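Local coordinates for protein alternansucrase (Leuconostoc mesenteroides, PDB 6HVG) that belongs to glycosyl hydrolase family 70, joining a TIM-barrel-type body that holds a calcium ion to choline-binding-type repeats, at residues V263-G267 with G268-V272; L248-D252 with G253-Y257; L972-H975 with K976-F980; T729-R733 with I734-G738; F1280-L1283 with Q1284-N1287. All coordinates share one frame; numbering follows the deposited sequence.

Contact 1. Residues V263-G267 with G268-V272; sequences VQIKG and GFQDV
Ile265 lays its CG1 branch across the amide end of Gln270, with CG1 4.1 Å from NE2, where the chain bends through a G1 beta bulge in a choline-binding repeat. Gly267 and Gly268 make the bulge, both set against Phe279 of the neighbouring strand 277-279. Gly267 has positive phi (67°), a conformation that glycine adopts with least cost. The bend brings Ile265 and Gln270, five residues apart, within reach of each other. Gln270 starts with CG trans to its own N (chi1 177°) and then folds at chi2, so that its chain meets Ile265 at about a right angle. The branched aliphatic Ile265 offers a greasy surface, which the amide end of Gln270 meets at van der Waals distance. Tyr257 touches Ile265, Gln270 and Val272 and gives this patch its aromatic backing. The CG2 branch of Ile265 faces the bulge itself, 4.3 Å from Gly268 O. Lys266, whose CB points away from Gly268-Val272, reaches Gln264, and its ammonium group is also bonded to the carbonyl oxygen of Asn282. Lys266 NZ lies 2.9 Å from Gln264 OE1, and it comes to that oxygen from well above the amide plane, 59° out of it.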
loop_
_atom_site.group_PDB
_atom_site.type_symbol
_atom_site.label_atom_id
_atom_site.label_comp_id
_atom_site.label_asym_id
_atom_site.label_seq_id
_atom_site.Cartn_x
_atom_site.Cartn_y
_atom_site.Cartn_z
ATOM N N VAL A 263 4.731 36.830 -31.242
ATOM C CA VAL A 263 5.190 35.648 -30.515
ATOM C C VAL A 263 6.024 36.071 -29.313
ATOM O O VAL A 263 6.730 37.066 -29.374
ATOM C CB VAL A 263 6.041 34.725 -31.419
ATOM C CG1 VAL A 263 6.597 33.527 -30.648
ATOM C CG2 VAL A 263 5.213 34.247 -32.604
ATOM N N GLN A 264 5.951 35.309 -28.230
ATOM C CA GLN A 264 6.670 35.669 -27.009
ATOM C C GLN A 264 8.104 35.147 -26.973
ATOM O O GLN A 264 8.343 33.950 -27.137
ATOM C CB GLN A 264 5.931 35.176 -25.757
ATOM C CG GLN A 264 6.426 35.901 -24.504
ATOM C CD GLN A 264 5.788 35.437 -23.223
ATOM O OE1 GLN A 264 5.067 34.435 -23.184
ATOM N NE2 GLN A 264 6.060 36.161 -22.154
ATOM N N ILE A 265 9.048 36.051 -26.734
ATOM C CA ILE A 265 10.442 35.661 -26.562
ATOM C C ILE A 265 10.633 35.037 -25.171
ATOM O O ILE A 265 10.301 35.650 -24.150
ATOM C CB ILE A 265 11.418 36.832 -26.732
ATOM C CG1 ILE A 265 11.284 37.542 -28.097
ATOM C CG2 ILE A 265 12.841 36.363 -26.524
ATOM C CD1 ILE A 265 11.291 36.680 -29.351
ATOM N N LYS A 266 11.186 33.820 -25.153
ATOM C CA LYS A 266 11.451 33.040 -23.934
ATOM C C LYS A 266 12.861 32.470 -24.002
ATOM O O LYS A 266 13.249 31.859 -24.987
ATOM C CB LYS A 266 10.474 31.877 -23.803
ATOM C CG LYS A 266 9.033 32.161 -23.362
ATOM C CD LYS A 266 8.105 31.065 -23.924
ATOM C CE LYS A 266 6.958 30.671 -23.011
ATOM N NZ LYS A 266 6.197 31.816 -22.470
ATOM N N GLY A 267 13.634 32.649 -22.941
ATOM C CA GLY A 267 14.970 32.076 -22.866
ATOM C C GLY A 267 15.902 32.717 -23.864
ATOM O O GLY A 267 16.545 32.025 -24.649
ATOM N N GLY A 268 15.973 34.044 -23.836
ATOM C CA GLY A 268 16.947 34.759 -24.653
ATOM C C GLY A 268 17.047 36.257 -24.416
ATOM O O GLY A 268 16.137 36.883 -23.885
ATOM N N PHE A 269 18.170 36.831 -24.825
ATOM C CA PHE A 269 18.353 38.281 -24.812
ATOM C C PHE A 269 17.629 38.921 -25.990
ATOM O O PHE A 269 17.234 38.252 -26.943
ATOM C CB PHE A 269 19.829 38.661 -24.899
ATOM C CG PHE A 269 20.583 38.491 -23.610
ATOM C CD1 PHE A 269 21.379 37.370 -23.389
ATOM C CD2 PHE A 269 20.519 39.473 -22.636
ATOM C CE1 PHE A 269 22.085 37.230 -22.212
ATOM C CE2 PHE A 269 21.222 39.342 -21.456
ATOM C CZ PHE A 269 21.996 38.211 -21.241
ATOM N N GLN A 270 17.486 40.237 -25.920
ATOM C CA GLN A 270 16.670 40.961 -26.872
ATOM C C GLN A 270 16.957 42.440 -26.762
ATOM O O GLN A 270 16.799 43.014 -25.689
ATOM C CB GLN A 270 15.210 40.684 -26.539
ATOM C CG GLN A 270 14.202 41.427 -27.394
ATOM C CD GLN A 270 14.353 41.148 -28.860
ATOM O OE1 GLN A 270 14.416 42.072 -29.651
ATOM N NE2 GLN A 270 14.411 39.862 -29.233
ATOM N N ASP A 271 17.361 43.055 -27.871
ATOM C CA ASP A 271 17.733 44.465 -27.877
ATOM C C ASP A 271 16.516 45.325 -28.167
ATOM O O ASP A 271 16.208 45.626 -29.314
ATOM C CB ASP A 271 18.840 44.746 -28.894
ATOM C CG ASP A 271 20.065 43.911 -28.655
ATOM O OD1 ASP A 271 21.031 44.407 -28.031
ATOM O OD2 ASP A 271 20.043 42.734 -29.071
ATOM N N VAL A 272 15.811 45.702 -27.107
ATOM C CA VAL A 272 14.628 46.546 -27.205
ATOM C C VAL A 272 14.980 47.839 -26.534
ATOM O O VAL A 272 15.534 47.826 -25.452
ATOM C CB VAL A 272 13.434 45.954 -26.439
ATOM C CG1 VAL A 272 12.140 46.670 -26.820
ATOM C CG2 VAL A 272 13.357 44.462 -26.693
#

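Contact 2. Residues L248-D252 with G253-Y257; sequences LQTID and GNLQY
Gln249 and Gln256 are joined by two backbone hydrogen bonds, Gln256 N to Gln249 O at 2.7 Å (169° at the hydrogen) and Gln249 N to Gln256 O at 2.8 Å. The next hydrogen-bonded pair, Ile251 and Asn254, is also doubly linked, and Asn254 N reaches Ile251 O at 2.6 Å. Between these two pairs stands the non-hydrogen-bonded pair Thr250 and Leu255. This is a beta hairpin of a choline-binding repeat, closed by a type I' turn whose central residues, Asp252 and Gly253, both have positive phi; glycine takes that shape readily. Asn254 tucks its amide back over the turn, where ND2 makes a weak bond to Asp252 O (2.8 Å) and a longer, likewise weak one to Ile251 O. Leu248, just before the strand, brings CG to 3.6 Å from CD1 of Leu255, on the face of Thr250 and Leu255. On the face of Gln249, Ile251 and Gln256, Ile251 CD1 lies 3.5 Å from Gln256 OE1, which is hydrogen-bonded to the Tyr227 hydroxyl.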
loop_
_atom_site.group_PDB
_atom_site.type_symbol
_atom_site.label_atom_id
_atom_site.label_comp_id
_atom_site.label_asym_id
_atom_site.label_seq_id
_atom_site.Cartn_x
_atom_site.Cartn_y
_atom_site.Cartn_z
ATOM N N LEU A 248 7.718 45.459 -26.471
ATOM C CA LEU A 248 7.882 45.383 -25.038
ATOM C C LEU A 248 6.548 45.677 -24.355
ATOM O O LEU A 248 5.819 46.569 -24.757
ATOM C CB LEU A 248 8.944 46.385 -24.606
ATOM C CG LEU A 248 9.530 46.241 -23.201
ATOM C CD1 LEU A 248 10.366 44.957 -23.067
ATOM C CD2 LEU A 248 10.335 47.496 -22.886
ATOM N N GLN A 249 6.218 44.900 -23.339
ATOM C CA GLN A 249 4.941 45.041 -22.663
ATOM C C GLN A 249 5.076 44.684 -21.192
ATOM O O GLN A 249 5.883 43.841 -20.831
ATOM C CB GLN A 249 3.928 44.086 -23.290
ATOM C CG GLN A 249 3.610 44.364 -24.747
ATOM C CD GLN A 249 3.008 45.727 -24.941
ATOM O OE1 GLN A 249 2.220 46.185 -24.137
ATOM N NE2 GLN A 249 3.405 46.396 -25.981
ATOM N N THR A 250 4.252 45.294 -20.353
ATOM C CA THR A 250 4.182 44.897 -18.963
ATOM C C THR A 250 2.821 44.287 -18.722
ATOM O O THR A 250 1.832 44.923 -19.003
ATOM C CB THR A 250 4.450 46.075 -18.004
ATOM O OG1 THR A 250 5.550 46.858 -18.502
ATOM C CG2 THR A 250 4.787 45.557 -16.607
ATOM N N ILE A 251 2.776 43.062 -18.209
ATOM C CA ILE A 251 1.519 42.359 -17.979
ATOM C C ILE A 251 1.509 41.806 -16.562
ATOM O O ILE A 251 2.491 41.188 -16.128
ATOM C CB ILE A 251 1.329 41.201 -18.977
ATOM C CG1 ILE A 251 1.599 41.690 -20.414
ATOM C CG2 ILE A 251 -0.067 40.600 -18.851
ATOM C CD1 ILE A 251 1.248 40.686 -21.495
ATOM N N ASP A 252 0.410 42.039 -15.837
ATOM C CA ASP A 252 0.301 41.624 -14.436
ATOM C C ASP A 252 1.584 42.005 -13.710
ATOM O O ASP A 252 2.096 41.226 -12.909
ATOM C CB ASP A 252 0.087 40.105 -14.308
ATOM C CG ASP A 252 -1.051 39.583 -15.173
ATOM O OD1 ASP A 252 -2.115 40.237 -15.255
ATOM O OD2 ASP A 252 -0.874 38.502 -15.777
ATOM N N GLY A 253 2.145 43.169 -14.022
ATOM C CA GLY A 253 3.402 43.585 -13.381
ATOM C C GLY A 253 4.661 42.875 -13.878
ATOM O O GLY A 253 5.710 43.001 -13.274
ATOM N N ASN A 254 4.574 42.182 -15.014
ATOM C CA ASN A 254 5.692 41.431 -15.589
ATOM C C ASN A 254 6.113 42.093 -16.885
ATOM O O ASN A 254 5.260 42.442 -17.697
ATOM C CB ASN A 254 5.303 39.992 -15.903
ATOM C CG ASN A 254 5.067 39.166 -14.662
ATOM O OD1 ASN A 254 5.649 38.097 -14.500
ATOM N ND2 ASN A 254 4.215 39.651 -13.782
ATOM N N LEU A 255 7.415 42.258 -17.087
ATOM C CA LEU A 255 7.930 42.852 -18.317
ATOM C C LEU A 255 8.198 41.727 -19.303
ATOM O O LEU A 255 8.848 40.745 -18.961
ATOM C CB LEU A 255 9.204 43.616 -18.035
ATOM C CG LEU A 255 9.854 44.420 -19.162
ATOM C CD1 LEU A 255 8.859 45.414 -19.780
ATOM C CD2 LEU A 255 11.082 45.175 -18.653
ATOM N N GLN A 256 7.622 41.824 -20.503
ATOM C CA GLN A 256 7.800 40.801 -21.535
ATOM C C GLN A 256 8.024 41.396 -22.938
ATOM O O GLN A 256 7.647 42.536 -23.210
ATOM C CB GLN A 256 6.593 39.876 -21.521
ATOM C CG GLN A 256 6.498 39.033 -20.244
ATOM C CD GLN A 256 5.126 38.463 -19.978
ATOM O OE1 GLN A 256 4.128 38.835 -20.616
ATOM N NE2 GLN A 256 5.060 37.549 -19.006
ATOM N N TYR A 257 8.685 40.644 -23.819
ATOM C CA TYR A 257 8.920 41.111 -25.197
ATOM C C TYR A 257 8.185 40.275 -26.224
ATOM O O TYR A 257 8.057 39.072 -26.076
ATOM C CB TYR A 257 10.400 41.109 -25.541
ATOM C CG TYR A 257 10.619 41.754 -26.877
ATOM C CD1 TYR A 257 10.511 43.121 -27.003
ATOM C CD2 TYR A 257 10.883 41.007 -28.021
ATOM C CE1 TYR A 257 10.688 43.750 -28.213
ATOM C CE2 TYR A 257 11.054 41.624 -29.238
ATOM C CZ TYR A 257 10.961 42.994 -29.321
ATOM O OH TYR A 257 11.107 43.583 -30.555
#

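Contact 3. Residues L972-H975 with K976-F980; sequences LIFH and KTNTF
His975 and Asn978 hold together a sharp corner between two strands that belong to different sheets: strand 971-975 pairs with strand 927-931, while strand 977-982 lies in the large antiparallel sheet. The short segments run at 128° to each other, bridged not by paired backbones but by the phenylalanines and the Asn978 side chain, bonded to the His975 backbone, as in a beta arch. Asparagine suits the place because its amide offers an acceptor and a donor at once. Asn978 OD1 takes the N-H of His975 at 3.1 Å, in a nearly straight bond (166°), while ND2 gives a bond to His975 O at 2.6 Å. CG of Asn978 stands trans to its carbonyl carbon (chi1 -63°), which swings the amide back to His975. ND2 has a second, weak partner in Tyr990 O. The imidazole of His975 turns an edge to Asn978 OD1, with CD2 4.1 Å away. Inside the angle two phenylalanines, Phe974 and Phe980, cross at about a right angle, and Trp1007 meets both rings edge-to-face. Asn978 CB covers one face of the Phe980 ring, 3.5 Å above its plane and displaced toward the rim. Where the two phenylalanines touch, Phe974 CE2 is 4.0 Å from Phe980 CZ.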
loop_
_atom_site.group_PDB
_atom_site.type_symbol
_atom_site.label_atom_id
_atom_site.label_comp_id
_atom_site.label_asym_id
_atom_site.label_seq_id
_atom_site.Cartn_x
_atom_site.Cartn_y
_atom_site.Cartn_z
ATOM N N LEU A 972 -13.266 -33.532 -33.617
ATOM C CA LEU A 972 -14.380 -32.665 -33.976
ATOM C C LEU A 972 -13.812 -31.565 -34.845
ATOM O O LEU A 972 -13.005 -30.772 -34.354
ATOM C CB LEU A 972 -14.984 -32.005 -32.752
ATOM C CG LEU A 972 -15.854 -32.835 -31.822
ATOM C CD1 LEU A 972 -16.345 -31.930 -30.708
ATOM C CD2 LEU A 972 -17.022 -33.448 -32.574
ATOM N N ILE A 973 -14.220 -31.493 -36.117
ATOM C CA ILE A 973 -13.659 -30.482 -37.023
ATOM C C ILE A 973 -14.583 -29.258 -37.099
ATOM O O ILE A 973 -15.797 -29.391 -37.219
ATOM C CB ILE A 973 -13.394 -31.023 -38.443
ATOM C CG1 ILE A 973 -12.830 -32.457 -38.413
ATOM C CG2 ILE A 973 -12.456 -30.074 -39.187
ATOM C CD1 ILE A 973 -11.377 -32.558 -38.032
ATOM N N PHE A 974 -13.995 -28.069 -37.032
ATOM C CA PHE A 974 -14.753 -26.825 -37.087
ATOM C C PHE A 974 -14.219 -25.934 -38.200
ATOM O O PHE A 974 -13.015 -25.900 -38.453
ATOM C CB PHE A 974 -14.652 -26.059 -35.766
ATOM C CG PHE A 974 -15.321 -26.737 -34.603
ATOM C CD1 PHE A 974 -14.659 -27.714 -33.885
ATOM C CD2 PHE A 974 -16.615 -26.384 -34.224
ATOM C CE1 PHE A 974 -15.270 -28.327 -32.802
ATOM C CE2 PHE A 974 -17.237 -26.992 -33.139
ATOM C CZ PHE A 974 -16.567 -27.964 -32.428
ATOM N N HIS A 975 -15.128 -25.206 -38.841
ATOM C CA HIS A 975 -14.798 -24.337 -39.974
ATOM C C HIS A 975 -15.216 -22.905 -39.654
ATOM O O HIS A 975 -15.870 -22.657 -38.632
ATOM C CB HIS A 975 -15.514 -24.824 -41.247
ATOM C CG HIS A 975 -15.251 -26.261 -41.579
ATOM N ND1 HIS A 975 -14.199 -26.660 -42.374
ATOM C CD2 HIS A 975 -15.898 -27.395 -41.216
ATOM C CE1 HIS A 975 -14.205 -27.976 -42.484
ATOM N NE2 HIS A 975 -15.225 -28.447 -41.791
ATOM N N LYS A 976 -14.889 -21.978 -40.554
ATOM C CA LYS A 976 -15.335 -20.590 -40.430
ATOM C C LYS A 976 -16.854 -20.551 -40.288
ATOM O O LYS A 976 -17.391 -19.870 -39.429
ATOM C CB LYS A 976 -14.878 -19.758 -41.638
ATOM C CG LYS A 976 -15.235 -18.271 -41.574
ATOM C CD LYS A 976 -14.832 -17.523 -42.843
ATOM C CE LYS A 976 -15.116 -16.030 -42.736
ATOM N NZ LYS A 976 -16.581 -15.722 -42.819
ATOM N N THR A 977 -17.533 -21.291 -41.148
ATOM C CA THR A 977 -18.980 -21.378 -41.110
ATOM C C THR A 977 -19.339 -22.832 -40.826
ATOM O O THR A 977 -18.716 -23.751 -41.363
ATOM C CB THR A 977 -19.579 -20.839 -42.429
ATOM O OG1 THR A 977 -20.908 -20.367 -42.182
ATOM C CG2 THR A 977 -19.549 -21.899 -43.561
ATOM N N ASN A 978 -20.313 -23.046 -39.952
ATOM C CA ASN A 978 -20.724 -24.400 -39.590
ATOM C C ASN A 978 -22.231 -24.555 -39.686
ATOM O O ASN A 978 -22.985 -23.630 -39.356
ATOM C CB ASN A 978 -20.262 -24.754 -38.163
ATOM C CG ASN A 978 -18.747 -24.773 -38.005
ATOM O OD1 ASN A 978 -18.100 -25.831 -38.122
ATOM N ND2 ASN A 978 -18.163 -23.596 -37.734
ATOM N N THR A 979 -22.657 -25.730 -40.134
ATOM C CA THR A 979 -24.060 -26.074 -40.137
ATOM C C THR A 979 -24.249 -27.306 -39.225
ATOM O O THR A 979 -23.907 -28.429 -39.591
ATOM C CB THR A 979 -24.585 -26.301 -41.575
ATOM O OG1 THR A 979 -24.033 -27.501 -42.116
ATOM C CG2 THR A 979 -24.218 -25.121 -42.505
ATOM N N PHE A 980 -24.750 -27.062 -38.014
ATOM C CA PHE A 980 -24.927 -28.113 -37.011
ATOM C C PHE A 980 -26.362 -28.549 -37.026
ATOM O O PHE A 980 -27.260 -27.736 -37.314
ATOM C CB PHE A 980 -24.643 -27.602 -35.599
ATOM C CG PHE A 980 -23.251 -27.077 -35.398
ATOM C CD1 PHE A 980 -22.144 -27.827 -35.772
ATOM C CD2 PHE A 980 -23.053 -25.848 -34.797
ATOM C CE1 PHE A 980 -20.876 -27.344 -35.561
ATOM C CE2 PHE A 980 -21.791 -25.361 -34.584
ATOM C CZ PHE A 980 -20.698 -26.109 -34.968
#

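Contact 4. Residues T729-R733 with I734-G738; sequences TLVNR and IANSG
An Asx turn at Asn732 leads into strand 735-736, where Asn732 folds its side chain forward on to the backbone of Ile734. Asn732 OD1 accepts the N-H of Ile734 at 3.0 Å, with the donor lying 47° above the amide plane. The same oxygen takes a hydrogen from a water at 2.7 Å, and this water in turn accepts the N-H of Ala735 at 2.9 Å, so one carbonyl serves two successive backbone N-H groups, the second through the water. CG of Asn732 lies trans to its N (chi1 -159°), the rotation that carries the amide alongside Ile734. The aliphatic chain of Ile734 packs against the amide, its CB 3.2 Å from Asn732 OD1. Further on, Asn736 makes a second Asx turn: its OD1 receives Gly738 N at 2.9 Å, and Gly738 can take the positive phi of the bend. Asn736 ND2 lies 3.9 Å from Val731 CG1 and is bonded to Asp819. Val731 CB also lies 3.6 Å above one face of the Arg733 guanidinium, toward its rim, and Arg733 NE bonds to Lys818 O. Around the turn, Ile734 and Asn736 pair by backbone with Met864 and Gln862 of strand 862-866, in the large antiparallel sheet, while Val731 rests on Asn745 in strand 745-747 of the parallel barrel.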
loop_
_atom_site.group_PDB
_atom_site.type_symbol
_atom_site.label_atom_id
_atom_site.label_comp_id
_atom_site.label_asym_id
_atom_site.label_seq_id
_atom_site.Cartn_x
_atom_site.Cartn_y
_atom_site.Cartn_z
ATOM N N THR A 729 4.819 -22.749 -15.630
ATOM C CA THR A 729 3.565 -22.943 -14.938
ATOM C C THR A 729 3.792 -24.173 -14.071
ATOM O O THR A 729 4.606 -25.044 -14.410
ATOM C CB THR A 729 2.386 -23.121 -15.920
ATOM O OG1 THR A 729 1.169 -22.818 -15.248
ATOM C CG2 THR A 729 2.308 -24.566 -16.477
ATOM N N LEU A 730 3.074 -24.238 -12.959
ATOM C CA LEU A 730 3.284 -25.285 -11.947
ATOM C C LEU A 730 2.985 -26.695 -12.434
ATOM O O LEU A 730 3.671 -27.647 -12.054
ATOM C CB LEU A 730 2.406 -24.980 -10.754
ATOM C CG LEU A 730 2.379 -26.000 -9.628
ATOM C CD1 LEU A 730 3.735 -26.077 -8.957
ATOM C CD2 LEU A 730 1.298 -25.657 -8.611
ATOM N N VAL A 731 1.952 -26.824 -13.280
ATOM C CA VAL A 731 1.533 -28.118 -13.818
ATOM C C VAL A 731 1.433 -28.033 -15.337
ATOM O O VAL A 731 0.618 -27.268 -15.864
ATOM C CB VAL A 731 0.170 -28.536 -13.236
ATOM C CG1 VAL A 731 -0.350 -29.820 -13.886
ATOM C CG2 VAL A 731 0.251 -28.704 -11.735
ATOM N N ASN A 732 2.232 -28.822 -16.047
ATOM C CA ASN A 732 2.103 -28.836 -17.497
ATOM C C ASN A 732 0.859 -29.611 -17.910
ATOM O O ASN A 732 0.563 -30.681 -17.369
ATOM C CB ASN A 732 3.327 -29.410 -18.209
ATOM C CG ASN A 732 3.404 -28.947 -19.669
ATOM O OD1 ASN A 732 2.875 -29.599 -20.577
ATOM N ND2 ASN A 732 4.017 -27.809 -19.892
ATOM N N ARG A 733 0.140 -29.060 -18.881
ATOM C CA ARG A 733 -1.105 -29.630 -19.329
ATOM C C ARG A 733 -1.155 -29.840 -20.843
ATOM O O ARG A 733 -2.217 -30.103 -21.407
ATOM C CB ARG A 733 -2.237 -28.719 -18.873
ATOM C CG ARG A 733 -2.441 -28.747 -17.372
ATOM C CD ARG A 733 -3.593 -27.868 -16.944
ATOM N NE ARG A 733 -3.809 -27.928 -15.506
ATOM C CZ ARG A 733 -3.224 -27.129 -14.610
ATOM N NH1 ARG A 733 -2.371 -26.189 -14.969
ATOM N NH2 ARG A 733 -3.491 -27.291 -13.326
ATOM N N ILE A 734 -0.000 -29.783 -21.499
ATOM C CA ILE A 734 0.071 -30.009 -22.943
ATOM C C ILE A 734 -0.324 -31.437 -23.257
ATOM O O ILE A 734 -1.143 -31.669 -24.144
ATOM C CB ILE A 734 1.484 -29.735 -23.485
ATOM C CG1 ILE A 734 1.772 -28.224 -23.434
ATOM C CG2 ILE A 734 1.641 -30.276 -24.900
ATOM C CD1 ILE A 734 3.216 -27.837 -23.707
ATOM N N ALA A 735 0.264 -32.383 -22.522
ATOM C CA ALA A 735 -0.137 -33.790 -22.608
ATOM C C ALA A 735 0.009 -34.451 -21.243
ATOM O O ALA A 735 0.943 -35.211 -21.009
ATOM C CB ALA A 735 0.687 -34.528 -23.645
ATOM N N ASN A 736 -0.932 -34.145 -20.357
ATOM C CA ASN A 736 -0.895 -34.625 -18.982
ATOM C C ASN A 736 -1.678 -35.918 -18.851
ATOM O O ASN A 736 -2.896 -35.889 -18.765
ATOM C CB ASN A 736 -1.451 -33.551 -18.032
ATOM C CG ASN A 736 -1.403 -33.966 -16.586
ATOM O OD1 ASN A 736 -1.197 -35.106 -16.290
ATOM N ND2 ASN A 736 -1.579 -33.027 -15.686
ATOM N N SER A 737 -0.952 -37.033 -18.835
ATOM C CA SER A 737 -1.524 -38.364 -18.684
ATOM C C SER A 737 -1.491 -38.897 -17.241
ATOM O O SER A 737 -1.704 -40.076 -17.017
ATOM C CB SER A 737 -0.768 -39.327 -19.582
ATOM O OG SER A 737 0.546 -39.590 -19.102
ATOM N N GLY A 738 -1.197 -38.038 -16.272
ATOM C CA GLY A 738 -1.060 -38.452 -14.891
ATOM C C GLY A 738 0.209 -39.204 -14.543
ATOM O O GLY A 738 0.324 -39.710 -13.434
HETATM O O HOH W 1 2.414 -32.285 -20.528
#

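Contact 5. Residues F1280-L1283 with Q1284-N1287; sequences FLPL and QLQN
The backbone from Pro1282 to Asn1287 coils through consecutive turns, each closed by a bond from N-H to the carbonyl three residues earlier: Leu1285 N to Pro1282 O at 3.2 Å, Gln1286 N to Leu1283 O at 3.1 Å, and Asn1287 N to Gln1284 O at 3.3 Å. Proline suits the start, since its ring already fixes phi and only its carbonyl is needed as acceptor. Leu1285 brings its CD2 to the Pro1282 ring, 3.7 Å from CB, the two side chains meeting at a slant. Gln1284 folds back at chi2 (79°), which puts its OE1 3.3 Å from Pro1282 CB, on the same ring. Gln1286 instead stretches out beyond CG, reaching past Leu1281, whose CD1 lies 4.3 Å from Gln1286 CG. Gln1286 OE1 comes 4.1 Å from Leu1283 CD2, and a water lies between that oxygen and Leu1281 N, with a weak bond to each. Asn1287 follows with positive phi (55°), a conformation that asparagine tolerates better than most residues. Outside these turns Trp443 lies against Pro1282, and Leu1281 O receives the Tyr1309 hydroxyl. Overlapping beta turns such as these, led by a proline, form a compact bend in the long connection between strands 1248-1252 and 1291-1292.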
loop_
_atom_site.group_PDB
_atom_site.type_symbol
_atom_site.label_atom_id
_atom_site.label_comp_id
_atom_site.label_asym_id
_atom_site.label_seq_id
_atom_site.Cartn_x
_atom_site.Cartn_y
_atom_site.Cartn_z
ATOM N N PHE A 1280 12.756 10.665 38.226
ATOM C CA PHE A 1280 13.415 11.717 37.470
ATOM C C PHE A 1280 12.336 12.670 36.992
ATOM O O PHE A 1280 11.467 12.276 36.210
ATOM C CB PHE A 1280 14.193 11.143 36.294
ATOM C CG PHE A 1280 15.001 12.160 35.540
ATOM C CD1 PHE A 1280 16.123 12.740 36.115
ATOM C CD2 PHE A 1280 14.657 12.536 34.250
ATOM C CE1 PHE A 1280 16.875 13.689 35.430
ATOM C CE2 PHE A 1280 15.411 13.478 33.552
ATOM C CZ PHE A 1280 16.527 14.049 34.143
ATOM N N LEU A 1281 12.372 13.905 37.488
ATOM C CA LEU A 1281 11.435 14.942 37.068
ATOM C C LEU A 1281 12.177 16.238 36.808
ATOM O O LEU A 1281 13.318 16.388 37.233
ATOM C CB LEU A 1281 10.398 15.186 38.143
ATOM C CG LEU A 1281 9.326 14.129 38.291
ATOM C CD1 LEU A 1281 8.714 14.231 39.689
ATOM C CD2 LEU A 1281 8.272 14.256 37.204
ATOM N N PRO A 1282 11.537 17.187 36.106
ATOM C CA PRO A 1282 12.118 18.506 36.026
ATOM C C PRO A 1282 12.199 19.084 37.422
ATOM O O PRO A 1282 11.338 18.790 38.233
ATOM C CB PRO A 1282 11.112 19.293 35.182
ATOM C CG PRO A 1282 10.311 18.281 34.458
ATOM C CD PRO A 1282 10.263 17.101 35.375
ATOM N N LEU A 1283 13.218 19.885 37.705
ATOM C CA LEU A 1283 13.422 20.381 39.067
ATOM C C LEU A 1283 12.324 21.340 39.526
ATOM O O LEU A 1283 12.070 21.421 40.711
ATOM C CB LEU A 1283 14.807 21.021 39.202
ATOM C CG LEU A 1283 16.031 20.093 39.043
ATOM C CD1 LEU A 1283 17.288 20.928 38.924
ATOM C CD2 LEU A 1283 16.175 19.120 40.171
ATOM N N GLN A 1284 11.669 22.057 38.607
ATOM C CA GLN A 1284 10.573 22.976 38.967
ATOM C C GLN A 1284 9.485 22.211 39.703
ATOM O O GLN A 1284 8.846 22.747 40.631
ATOM C CB GLN A 1284 9.871 23.578 37.731
ATOM C CG GLN A 1284 10.728 24.313 36.740
ATOM C CD GLN A 1284 11.473 23.398 35.824
ATOM O OE1 GLN A 1284 11.935 22.320 36.229
ATOM N NE2 GLN A 1284 11.626 23.834 34.576
ATOM N N LEU A 1285 9.226 20.991 39.239
ATOM C CA LEU A 1285 8.129 20.203 39.743
ATOM C C LEU A 1285 8.395 19.657 41.127
ATOM O O LEU A 1285 7.431 19.350 41.826
ATOM C CB LEU A 1285 7.781 19.067 38.785
ATOM C CG LEU A 1285 6.972 19.443 37.533
ATOM C CD1 LEU A 1285 5.728 20.246 37.854
ATOM C CD2 LEU A 1285 7.817 20.243 36.603
ATOM N N GLN A 1286 9.660 19.585 41.542
ATOM C CA GLN A 1286 10.015 19.151 42.899
ATOM C C GLN A 1286 10.351 20.295 43.845
ATOM O O GLN A 1286 10.920 20.080 44.916
ATOM C CB GLN A 1286 11.207 18.225 42.847
ATOM C CG GLN A 1286 11.016 16.992 41.999
ATOM C CD GLN A 1286 12.261 16.139 42.013
ATOM O OE1 GLN A 1286 13.366 16.630 41.777
ATOM N NE2 GLN A 1286 12.097 14.864 42.331
ATOM N N ASN A 1287 9.963 21.503 43.453
ATOM C CA ASN A 1287 10.269 22.735 44.197
ATOM C C ASN A 1287 11.746 22.890 44.428
ATOM O O ASN A 1287 12.162 23.149 45.550
ATOM C CB ASN A 1287 9.503 22.803 45.530
ATOM C CG ASN A 1287 9.498 24.208 46.138
ATOM O OD1 ASN A 1287 9.640 25.207 45.454
ATOM N ND2 ASN A 1287 9.393 24.273 47.441
HETATM O O HOH W 2 14.852 14.501 39.734
#

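Along the chain the order is contact 2, 1, 4, 3, 5. Contacts 2 and 1 share one choline-binding repeat, with centres 12 Å apart, and they touch: strand 254-256 is followed by strand 268-270, and Tyr257 O probably accepts the N-H of Ile265, so hairpin and bulge pack as one unit. Contacts 3 and 4, about 28 Å apart between centres, both reach the large antiparallel sheet of the family 70 region without touching. Contact 5, also in that region, lies about 95 Å from contact 3 and 76 Å from contact 4 between centres, on the opposite side of the chain's centre. Contacts 1 and 2 are centred over 60 Å from the other three centres, consistent with separate modules.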